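Local structure of oxidoreductase, zinc-binding dehydrogenase family (Myxococcus xanthus, 5K1S) at residues G45-R50 with P90-W95. The protein is a zinc-containing medium-chain reductase involved in an alternative route of de novo isovaleryl coenzyme A biosynthesis. Numbering follows the deposited sequence.
Sequences GEVLLR and PDTPGW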
loop_
_atom_site.group_PDB
_atom_site.type_symbol
_atom_site.label_atom_id
_atom_site.label_comp_id
_atom_site.label_asym_id
_atom_site.label_seq_id
_atom_site.Cartn_x
_atom_site.Cartn_y
_atom_site.Cartn_z
ATOM N N GLY A 45 36.338 5.593 5.558
ATOM C CA GLY A 45 35.040 4.965 5.689
ATOM C C GLY A 45 34.806 3.783 4.779
ATOM O O GLY A 45 33.687 3.262 4.744
ATOM N N GLU A 46 35.819 3.341 4.044
ATOM C CA GLU A 46 35.686 2.244 3.097
ATOM C C GLU A 46 36.495 1.038 3.561
ATOM O O GLU A 46 37.299 1.108 4.493
ATOM C CB GLU A 46 36.132 2.681 1.699
ATOM C CG GLU A 46 35.285 3.790 1.100
ATOM C CD GLU A 46 35.723 4.166 -0.303
ATOM O OE1 GLU A 46 36.906 3.940 -0.642
ATOM O OE2 GLU A 46 34.884 4.685 -1.071
ATOM N N VAL A 47 36.273 -0.078 2.874
ATOM C CA VAL A 47 36.863 -1.364 3.224
ATOM C C VAL A 47 37.211 -2.095 1.935
ATOM O O VAL A 47 36.445 -2.058 0.967
ATOM C CB VAL A 47 35.895 -2.194 4.095
ATOM C CG1 VAL A 47 36.153 -3.688 3.957
ATOM C CG2 VAL A 47 36.008 -1.772 5.553
ATOM N N LEU A 48 38.365 -2.758 1.921
ATOM C CA LEU A 48 38.779 -3.581 0.792
ATOM C C LEU A 48 38.405 -5.029 1.078
ATOM O O LEU A 48 38.824 -5.592 2.093
ATOM C CB LEU A 48 40.280 -3.456 0.536
ATOM C CG LEU A 48 40.842 -4.310 -0.606
ATOM C CD1 LEU A 48 40.188 -3.954 -1.935
ATOM C CD2 LEU A 48 42.349 -4.157 -0.702
ATOM N N LEU A 49 37.623 -5.625 0.183
ATOM C CA LEU A 49 37.124 -6.979 0.355
ATOM C C LEU A 49 37.839 -7.941 -0.583
ATOM O O LEU A 49 38.194 -7.589 -1.711
ATOM C CB LEU A 49 35.617 -7.051 0.092
ATOM C CG LEU A 49 34.691 -6.522 1.186
ATOM C CD1 LEU A 49 33.260 -6.523 0.686
ATOM C CD2 LEU A 49 34.811 -7.355 2.455
ATOM N N ARG A 50 38.043 -9.161 -0.097
ATOM C CA ARG A 50 38.564 -10.260 -0.904
ATOM C C ARG A 50 37.371 -11.141 -1.246
ATOM O O ARG A 50 36.922 -11.947 -0.427
ATOM C CB ARG A 50 39.647 -11.023 -0.148
ATOM C CG ARG A 50 40.572 -11.850 -1.027
ATOM C CD ARG A 50 39.988 -13.207 -1.374
ATOM N NE ARG A 50 41.032 -14.225 -1.475
ATOM C CZ ARG A 50 41.486 -14.944 -0.452
ATOM N NH1 ARG A 50 40.991 -14.770 0.769
ATOM N NH2 ARG A 50 42.443 -15.843 -0.646
ATOM N N PRO A 90 40.803 4.563 7.176
ATOM C CA PRO A 90 40.452 5.249 8.423
ATOM C C PRO A 90 38.943 5.387 8.561
ATOM O O PRO A 90 38.191 5.323 7.586
ATOM C CB PRO A 90 41.136 6.615 8.289
ATOM C CG PRO A 90 41.398 6.783 6.830
ATOM C CD PRO A 90 41.611 5.408 6.283
ATOM N N ASP A 91 38.501 5.569 9.805
ATOM C CA ASP A 91 37.078 5.686 10.122
ATOM C C ASP A 91 36.325 4.412 9.742
ATOM O O ASP A 91 35.333 4.437 9.010
ATOM C CB ASP A 91 36.463 6.913 9.442
ATOM C CG ASP A 91 36.741 8.193 10.194
ATOM O OD1 ASP A 91 36.526 8.216 11.425
ATOM O OD2 ASP A 91 37.180 9.175 9.560
ATOM N N THR A 92 36.812 3.284 10.252
ATOM C CA THR A 92 36.146 1.987 10.111
ATOM C C THR A 92 36.122 1.301 11.472
ATOM O O THR A 92 36.621 0.184 11.635
ATOM C CB THR A 92 36.852 1.122 9.069
ATOM O OG1 THR A 92 38.243 1.018 9.393
ATOM C CG2 THR A 92 36.699 1.728 7.682
ATOM N N PRO A 93 35.541 1.955 12.480
ATOM C CA PRO A 93 35.674 1.440 13.854
ATOM C C PRO A 93 35.114 0.041 14.037
ATOM O O PRO A 93 35.694 -0.760 14.781
ATOM C CB PRO A 93 34.908 2.477 14.689
ATOM C CG PRO A 93 33.978 3.140 13.723
ATOM C CD PRO A 93 34.703 3.164 12.418
ATOM N N GLY A 94 34.003 -0.278 13.381
ATOM C CA GLY A 94 33.392 -1.581 13.530
ATOM C C GLY A 94 33.945 -2.663 12.636
ATOM O O GLY A 94 33.481 -3.804 12.709
ATOM N N TRP A 95 34.930 -2.351 11.797
ATOM C CA TRP A 95 35.440 -3.294 10.812
ATOM C C TRP A 95 36.951 -3.391 10.922
ATOM O O TRP A 95 37.647 -2.370 10.929
ATOM C CB TRP A 95 35.035 -2.874 9.397
ATOM C CG TRP A 95 33.562 -2.965 9.175
ATOM C CD1 TRP A 95 32.651 -1.956 9.281
ATOM C CD2 TRP A 95 32.823 -4.138 8.820
ATOM N NE1 TRP A 95 31.389 -2.427 9.007
ATOM C CE2 TRP A 95 31.468 -3.764 8.724
ATOM C CE3 TRP A 95 33.174 -5.467 8.576
ATOM C CZ2 TRP A 95 30.467 -4.671 8.392
ATOM C CZ3 TRP A 95 32.180 -6.365 8.245
ATOM C CH2 TRP A 95 30.843 -5.964 8.156
#
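The indole of Trp95 turns one face toward the strand that carries Val47, yet the ring itself does not stack on the valine: the touch is made at the root of the side chain, where Trp95 CB lies 4.1 Å from Val47 CG2. A cation-pi contact with Arg151 engages the ring, and Leu149 touches Trp95, Val47 and Leu49 alike, so a broad apolar group suits this buried place. With CG1 roughly anti to the backbone N (chi1 154°), the CG2 branch of Val47 lies anti to the carbonyl carbon and also faces the methyl of Thr92, with 4.2 Å between Val47 CG2 and Thr92 CG2. Threonine serves two environments: CG2 rests against the backbone, 3.3 Å from Glu46 O, while OG1 hydrogen-bonds to Gly89 O. The backbones themselves join where Gly45 N donates to Pro90 O at 2.8 Å in an almost straight bond (179° at the hydrogen). Gly45 CA adds a CA-H...O contact to Asp91 O at 3.4 Å. Glycine suits the positive phi of Gly45 (71°), and aspartate tolerates the similar conformation of Asp91, whose OD2 forms a salt bridge with Arg44. Pro93 and Gly94 fill the corners of a type I turn closed by Trp95 N to Thr92 O, leading the chain back over the strand. The arrangement closes one end of strand 46-56 with the loop following its antiparallel neighbour 80-88, in the beta-rich GroES-like domain of medium-chain dehydrogenases.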